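Local coordinates for glycosyl hydrolase (Aspergillus fumigatus, PDB 2X8R), which probably cleaves the beta-1,4 linkages between N-acetylmuramic acid and N-acetylglucosamine in peptidoglycan, as a family GH25 lysozyme, at residues 96-101 and 140-145; 136-141 and 157-162. All coordinates share one frame; numbering follows the deposited sequence.

Contact 1: 96-101 and 140-145; sequences LDIEYN and ADWWNR
W142 lays the face of its indole over the backbone of I98 and E99, where the chain leaves strand 95-97 of the GH25 barrel and meets helix 140-147. The fit is a CH-pi contact: CA of E99 stands 3.4 Å from the centroid of the W142 five-membered ring, only 3° off the ring normal. O of I98 lies over the same face, further out toward the rim. CG of W142 is anti to its backbone N (chi1 -171°), which carries the indole off the helix and across the loop.

Two further apolar contacts border this ring. I98 crosses it at about a right angle and brings CG1 to 3.4 Å from CH2 at the far end of the W142 indole. The pair formed with Y100 is T-shaped: the five-membered edge of W142 points at the phenol face, with centroids 5.1 Å apart and planes at 88°. CD1 of W142 closes to 3.6 Å from CD1 of Y100.

Polar groups hold the exposed side. The Y100 hydroxyl donates to OD2 of D141, and the phenol ring and carboxylate are nearly coplanar. R145, one helical turn on, makes a salt bridge to the same carboxylate, its NH2 bond to OD1 being weak. T139 is a second hydrogen-bond partner of the Y100 hydroxyl. D141 OD2 is thus gripped from opposite faces of its plane, by OH of Y100 at 2.7 Å on the anti side and by NH1 of R145 at 2.7 Å on the syn side.

Contact 2: 136-141 and 157-162; sequences IYTTAD and CPLVLA
Y137 and V160 pair in register as parallel neighbours in the barrel sheet, their CA atoms 4.4 Å apart, and the strand axes diverge by only 14°. Four backbone hydrogen bonds join the strands: I136 N to P158 O, V160 N to I136 O, T138 N to V160 O and A162 N to T138 O. The Y137 side chain can be traced outward. Y137 CB packs against CB of V160 at 4.0 Å, and Y137 CG lies 4.1 Å from V160 O. With CG anti to the backbone N (chi1 166°), the ring runs on along the neighbouring strand: CG1 of V160 sits at the ring edge, 3.6 Å from Y137 CD2, while Y137 CE2 and Y137 CZ lie 3.8 and 4.0 Å from A162 CB. At the tip, Y137 OH is 3.7 Å from A162 CB and hydrogen-bonds to Q183. Beyond the last strand pair, a water accepts from A140 N and donates to A162 O, bridging helix and strand. On the face opposite Y137, CD1 of I136 meets CB of C157 at 3.8 Å. These are the two strands of a beta-alpha-beta unit whose helix is 140-147, flanked by strands 95-97 and 181-185, with helix 112-130 covering I136 and C157.

In the fold
Contacts 1 and 2 lie about 8 Å apart, centre to centre, and share A140 and D141 where strand 135-138 meets helix 140-147. Strand 135-138 sits between strands 95-97 and 159-162, so contact 2 pairs it with one neighbour, while contact 1 begins at the end of the other; all three run parallel. L96 O lies 2.9 Å from Y137 N, a probable hydrogen bond, and I98 O is likewise 2.9 Å from T138 OG1. On the side of the sheet that carries Y137, D97 OD1 packs 3.3 Å from Y137 CD1; E99 OE1, from the loop, lies 3.5 Å from Y137 CE1. D97 and E99 fit the GH25 DXE motif, which probably places Y137 along the catalytic pocket.

Contact 1: 96-101 and 140-145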
loop_
_atom_site.group_PDB
_atom_site.type_symbol
_atom_site.label_atom_id
_atom_site.label_comp_id
_atom_site.label_asym_id
_atom_site.label_seq_id
_atom_site.Cartn_x
_atom_site.Cartn_y
_atom_site.Cartn_z
ATOM N N LEU A 96 3.245 -1.086 2.136
ATOM C CA LEU A 96 4.483 -1.385 1.423
ATOM C C LEU A 96 4.147 -1.818 0.012
ATOM O O LEU A 96 3.487 -2.845 -0.168
ATOM C CB LEU A 96 5.201 -2.520 2.127
ATOM C CG LEU A 96 6.447 -3.105 1.418
ATOM C CD1 LEU A 96 7.589 -2.082 1.260
ATOM C CD2 LEU A 96 6.963 -4.360 2.213
ATOM N N ASP A 97 4.592 -1.056 -0.981
ATOM C CA ASP A 97 4.394 -1.422 -2.392
ATOM C C ASP A 97 5.617 -2.220 -2.809
ATOM O O ASP A 97 6.699 -1.658 -3.012
ATOM C CB ASP A 97 4.208 -0.134 -3.210
ATOM C CG ASP A 97 4.114 -0.365 -4.708
ATOM O OD1 ASP A 97 4.492 -1.455 -5.192
ATOM O OD2 ASP A 97 3.609 0.573 -5.375
ATOM N N ILE A 98 5.434 -3.514 -2.863
ATOM C CA ILE A 98 6.525 -4.432 -3.108
ATOM C C ILE A 98 6.182 -5.325 -4.343
ATOM O O ILE A 98 5.451 -6.266 -4.223
ATOM C CB ILE A 98 6.859 -5.270 -1.849
ATOM C CG1 ILE A 98 7.958 -6.295 -2.130
ATOM C CG2 ILE A 98 5.639 -5.920 -1.285
ATOM C CD1 ILE A 98 9.311 -5.749 -2.437
ATOM N N GLU A 99 6.707 -4.925 -5.493
ATOM C CA GLU A 99 6.417 -5.578 -6.720
ATOM C C GLU A 99 7.432 -5.144 -7.804
ATOM O O GLU A 99 8.515 -4.860 -7.482
ATOM C CB GLU A 99 4.955 -5.423 -7.128
ATOM C CG GLU A 99 4.285 -4.123 -6.842
ATOM C CD GLU A 99 4.404 -3.097 -7.993
ATOM O OE1 GLU A 99 4.352 -1.921 -7.687
ATOM O OE2 GLU A 99 4.499 -3.508 -9.130
ATOM N N TYR A 100 7.000 -5.114 -9.045
ATOM C CA TYR A 100 7.903 -5.099 -10.150
ATOM C C TYR A 100 8.933 -3.977 -10.120
ATOM O O TYR A 100 8.616 -2.872 -10.004
ATOM C CB TYR A 100 7.166 -5.064 -11.449
ATOM C CG TYR A 100 6.156 -6.174 -11.581
ATOM C CD1 TYR A 100 6.513 -7.463 -11.921
ATOM C CD2 TYR A 100 4.837 -5.927 -11.388
ATOM C CE1 TYR A 100 5.580 -8.473 -12.016
ATOM C CE2 TYR A 100 3.888 -6.939 -11.524
ATOM C CZ TYR A 100 4.266 -8.234 -11.846
ATOM O OH TYR A 100 3.354 -9.253 -11.954
ATOM N N ASN A 101 10.164 -4.370 -10.294
ATOM C CA ASN A 101 11.270 -3.422 -10.323
ATOM C C ASN A 101 11.239 -2.579 -11.600
ATOM O O ASN A 101 11.504 -3.107 -12.678
ATOM C CB ASN A 101 12.576 -4.186 -10.238
ATOM C CG ASN A 101 13.809 -3.266 -10.183
ATOM O OD1 ASN A 101 13.680 -2.067 -10.038
ATOM N ND2 ASN A 101 15.023 -3.867 -10.228
ATOM N N ALA A 140 -0.216 -11.360 -7.434
ATOM C CA ALA A 140 0.016 -12.789 -7.169
ATOM C C ALA A 140 1.253 -13.286 -7.953
ATOM O O ALA A 140 2.068 -14.039 -7.418
ATOM C CB ALA A 140 -1.234 -13.612 -7.508
ATOM N N ASP A 141 1.379 -12.828 -9.199
ATOM C CA ASP A 141 2.475 -13.207 -10.088
ATOM C C ASP A 141 3.811 -12.808 -9.464
ATOM O O ASP A 141 4.757 -13.608 -9.409
ATOM C CB ASP A 141 2.338 -12.506 -11.447
ATOM C CG ASP A 141 3.616 -12.608 -12.247
ATOM O OD1 ASP A 141 3.808 -13.671 -12.857
ATOM O OD2 ASP A 141 4.440 -11.661 -12.196
ATOM N N TRP A 142 3.898 -11.551 -8.996
ATOM C CA TRP A 142 5.155 -11.098 -8.429
ATOM C C TRP A 142 5.506 -11.873 -7.145
ATOM O O TRP A 142 6.630 -12.340 -6.974
ATOM C CB TRP A 142 5.073 -9.594 -8.159
ATOM C CG TRP A 142 6.486 -9.063 -7.771
ATOM C CD1 TRP A 142 7.393 -8.488 -8.594
ATOM C CD2 TRP A 142 7.076 -9.078 -6.457
ATOM N NE1 TRP A 142 8.534 -8.132 -7.876
ATOM C CE2 TRP A 142 8.372 -8.516 -6.574
ATOM C CE3 TRP A 142 6.652 -9.554 -5.205
ATOM C CZ2 TRP A 142 9.251 -8.378 -5.463
ATOM C CZ3 TRP A 142 7.512 -9.449 -4.105
ATOM C CH2 TRP A 142 8.802 -8.859 -4.238
ATOM N N TRP A 143 4.518 -12.036 -6.255
ATOM C CA TRP A 143 4.721 -12.740 -5.014
ATOM C C TRP A 143 5.206 -14.172 -5.268
ATOM O O TRP A 143 6.113 -14.661 -4.574
ATOM C CB TRP A 143 3.429 -12.763 -4.182
ATOM C CG TRP A 143 3.677 -13.073 -2.756
ATOM C CD1 TRP A 143 3.474 -14.282 -2.128
ATOM C CD2 TRP A 143 4.214 -12.186 -1.761
ATOM N NE1 TRP A 143 3.846 -14.195 -0.790
ATOM C CE2 TRP A 143 4.272 -12.919 -0.533
ATOM C CE3 TRP A 143 4.607 -10.848 -1.772
ATOM C CZ2 TRP A 143 4.741 -12.353 0.662
ATOM C CZ3 TRP A 143 5.059 -10.279 -0.559
ATOM C CH2 TRP A 143 5.124 -11.038 0.632
ATOM N N ASN A 144 4.636 -14.801 -6.293
ATOM C CA ASN A 144 5.069 -16.133 -6.634
ATOM C C ASN A 144 6.508 -16.115 -7.138
ATOM O O ASN A 144 7.349 -16.892 -6.620
ATOM C CB ASN A 144 4.148 -16.729 -7.678
ATOM C CG ASN A 144 4.523 -18.158 -7.980
ATOM O OD1 ASN A 144 4.451 -19.018 -7.095
ATOM N ND2 ASN A 144 4.995 -18.413 -9.224
ATOM N N ARG A 145 6.809 -15.215 -8.078
ATOM C CA ARG A 145 8.150 -15.217 -8.685
ATOM C C ARG A 145 9.230 -14.814 -7.694
ATOM O O ARG A 145 10.303 -15.444 -7.652
ATOM C CB ARG A 145 8.243 -14.315 -9.907
ATOM C CG ARG A 145 9.676 -14.222 -10.520
ATOM C CD ARG A 145 9.665 -13.355 -11.779
ATOM N NE ARG A 145 8.677 -13.866 -12.726
ATOM C CZ ARG A 145 7.475 -13.329 -12.969
ATOM N NH1 ARG A 145 7.088 -12.204 -12.366
ATOM N NH2 ARG A 145 6.667 -13.924 -13.851
#

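Contact 2: 136-141 and 157-162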
loop_
_atom_site.group_PDB
_atom_site.type_symbol
_atom_site.label_atom_id
_atom_site.label_comp_id
_atom_site.label_asym_id
_atom_site.label_seq_id
_atom_site.Cartn_x
_atom_site.Cartn_y
_atom_site.Cartn_z
ATOM N N ILE A 136 0.456 -4.927 2.655
ATOM C CA ILE A 136 1.397 -5.331 1.616
ATOM C C ILE A 136 0.643 -5.268 0.293
ATOM O O ILE A 136 -0.417 -5.916 0.134
ATOM C CB ILE A 136 1.979 -6.763 1.859
ATOM C CG1 ILE A 136 2.947 -6.727 3.076
ATOM C CG2 ILE A 136 2.625 -7.335 0.562
ATOM C CD1 ILE A 136 3.501 -8.135 3.487
ATOM N N TYR A 137 1.184 -4.465 -0.623
ATOM C CA TYR A 137 0.637 -4.316 -1.980
ATOM C C TYR A 137 1.522 -5.083 -2.962
ATOM O O TYR A 137 2.733 -4.826 -3.056
ATOM C CB TYR A 137 0.564 -2.818 -2.390
ATOM C CG TYR A 137 0.326 -2.571 -3.882
ATOM C CD1 TYR A 137 1.399 -2.377 -4.738
ATOM C CD2 TYR A 137 -0.957 -2.537 -4.406
ATOM C CE1 TYR A 137 1.214 -2.155 -6.093
ATOM C CE2 TYR A 137 -1.181 -2.298 -5.757
ATOM C CZ TYR A 137 -0.079 -2.107 -6.600
ATOM O OH TYR A 137 -0.234 -1.855 -7.956
ATOM N N THR A 138 0.909 -5.994 -3.724
ATOM C CA THR A 138 1.681 -6.766 -4.690
ATOM C C THR A 138 0.733 -7.401 -5.702
ATOM O O THR A 138 -0.471 -7.106 -5.686
ATOM C CB THR A 138 2.539 -7.818 -3.940
ATOM O OG1 THR A 138 3.544 -8.371 -4.823
ATOM C CG2 THR A 138 1.643 -8.928 -3.386
ATOM N N THR A 139 1.292 -8.173 -6.629
ATOM C CA THR A 139 0.463 -9.028 -7.466
ATOM C C THR A 139 0.725 -10.472 -7.098
ATOM O O THR A 139 1.789 -10.803 -6.575
ATOM C CB THR A 139 0.716 -8.851 -8.986
ATOM O OG1 THR A 139 2.049 -9.280 -9.305
ATOM C CG2 THR A 139 0.554 -7.366 -9.422
ATOM N N ALA A 140 -0.216 -11.360 -7.434
ATOM C CA ALA A 140 0.016 -12.789 -7.169
ATOM C C ALA A 140 1.253 -13.286 -7.953
ATOM O O ALA A 140 2.068 -14.039 -7.418
ATOM C CB ALA A 140 -1.234 -13.612 -7.508
ATOM N N ASP A 141 1.379 -12.828 -9.199
ATOM C CA ASP A 141 2.475 -13.207 -10.088
ATOM C C ASP A 141 3.811 -12.808 -9.464
ATOM O O ASP A 141 4.757 -13.608 -9.409
ATOM C CB ASP A 141 2.338 -12.506 -11.447
ATOM C CG ASP A 141 3.616 -12.608 -12.247
ATOM O OD1 ASP A 141 3.808 -13.671 -12.857
ATOM O OD2 ASP A 141 4.440 -11.661 -12.196
ATOM N N CYS A 157 -0.425 -9.004 7.938
ATOM C CA CYS A 157 -0.362 -7.819 7.069
ATOM C C CYS A 157 -1.563 -7.822 6.118
ATOM O O CYS A 157 -1.701 -8.739 5.329
ATOM C CB CYS A 157 0.893 -7.840 6.233
ATOM S SG CYS A 157 2.388 -7.688 7.165
ATOM N N PRO A 158 -2.406 -6.775 6.145
ATOM C CA PRO A 158 -3.491 -6.749 5.131
ATOM C C PRO A 158 -2.954 -6.812 3.700
ATOM O O PRO A 158 -1.960 -6.145 3.395
ATOM C CB PRO A 158 -4.188 -5.399 5.376
ATOM C CG PRO A 158 -3.866 -5.132 6.873
ATOM C CD PRO A 158 -2.389 -5.558 6.964
ATOM N N LEU A 159 -3.572 -7.632 2.846
ATOM C CA LEU A 159 -3.086 -7.736 1.464
ATOM C C LEU A 159 -3.841 -6.754 0.566
ATOM O O LEU A 159 -5.075 -6.706 0.610
ATOM C CB LEU A 159 -3.310 -9.168 0.918
ATOM C CG LEU A 159 -3.057 -9.399 -0.583
ATOM C CD1 LEU A 159 -1.523 -9.346 -0.838
ATOM C CD2 LEU A 159 -3.651 -10.775 -0.880
ATOM N N VAL A 160 -3.100 -6.004 -0.252
ATOM C CA VAL A 160 -3.664 -5.098 -1.219
ATOM C C VAL A 160 -3.249 -5.746 -2.527
ATOM O O VAL A 160 -2.054 -5.753 -2.889
ATOM C CB VAL A 160 -3.095 -3.633 -1.126
ATOM C CG1 VAL A 160 -3.811 -2.705 -2.182
ATOM C CG2 VAL A 160 -3.256 -3.098 0.307
ATOM N N LEU A 161 -4.229 -6.290 -3.239
ATOM C CA LEU A 161 -3.915 -7.150 -4.386
ATOM C C LEU A 161 -4.271 -6.532 -5.711
ATOM O O LEU A 161 -5.427 -6.209 -5.959
ATOM C CB LEU A 161 -4.632 -8.509 -4.214
ATOM C CG LEU A 161 -4.396 -9.642 -5.213
ATOM C CD1 LEU A 161 -2.903 -9.962 -5.347
ATOM C CD2 LEU A 161 -5.188 -10.917 -4.735
ATOM N N ALA A 162 -3.274 -6.361 -6.585
ATOM C CA ALA A 162 -3.540 -5.723 -7.877
ATOM C C ALA A 162 -3.848 -6.799 -8.904
ATOM O O ALA A 162 -3.045 -7.726 -9.070
ATOM C CB ALA A 162 -2.366 -4.850 -8.334
HETATM O O HOH W 1 -2.567 -10.513 -8.780
#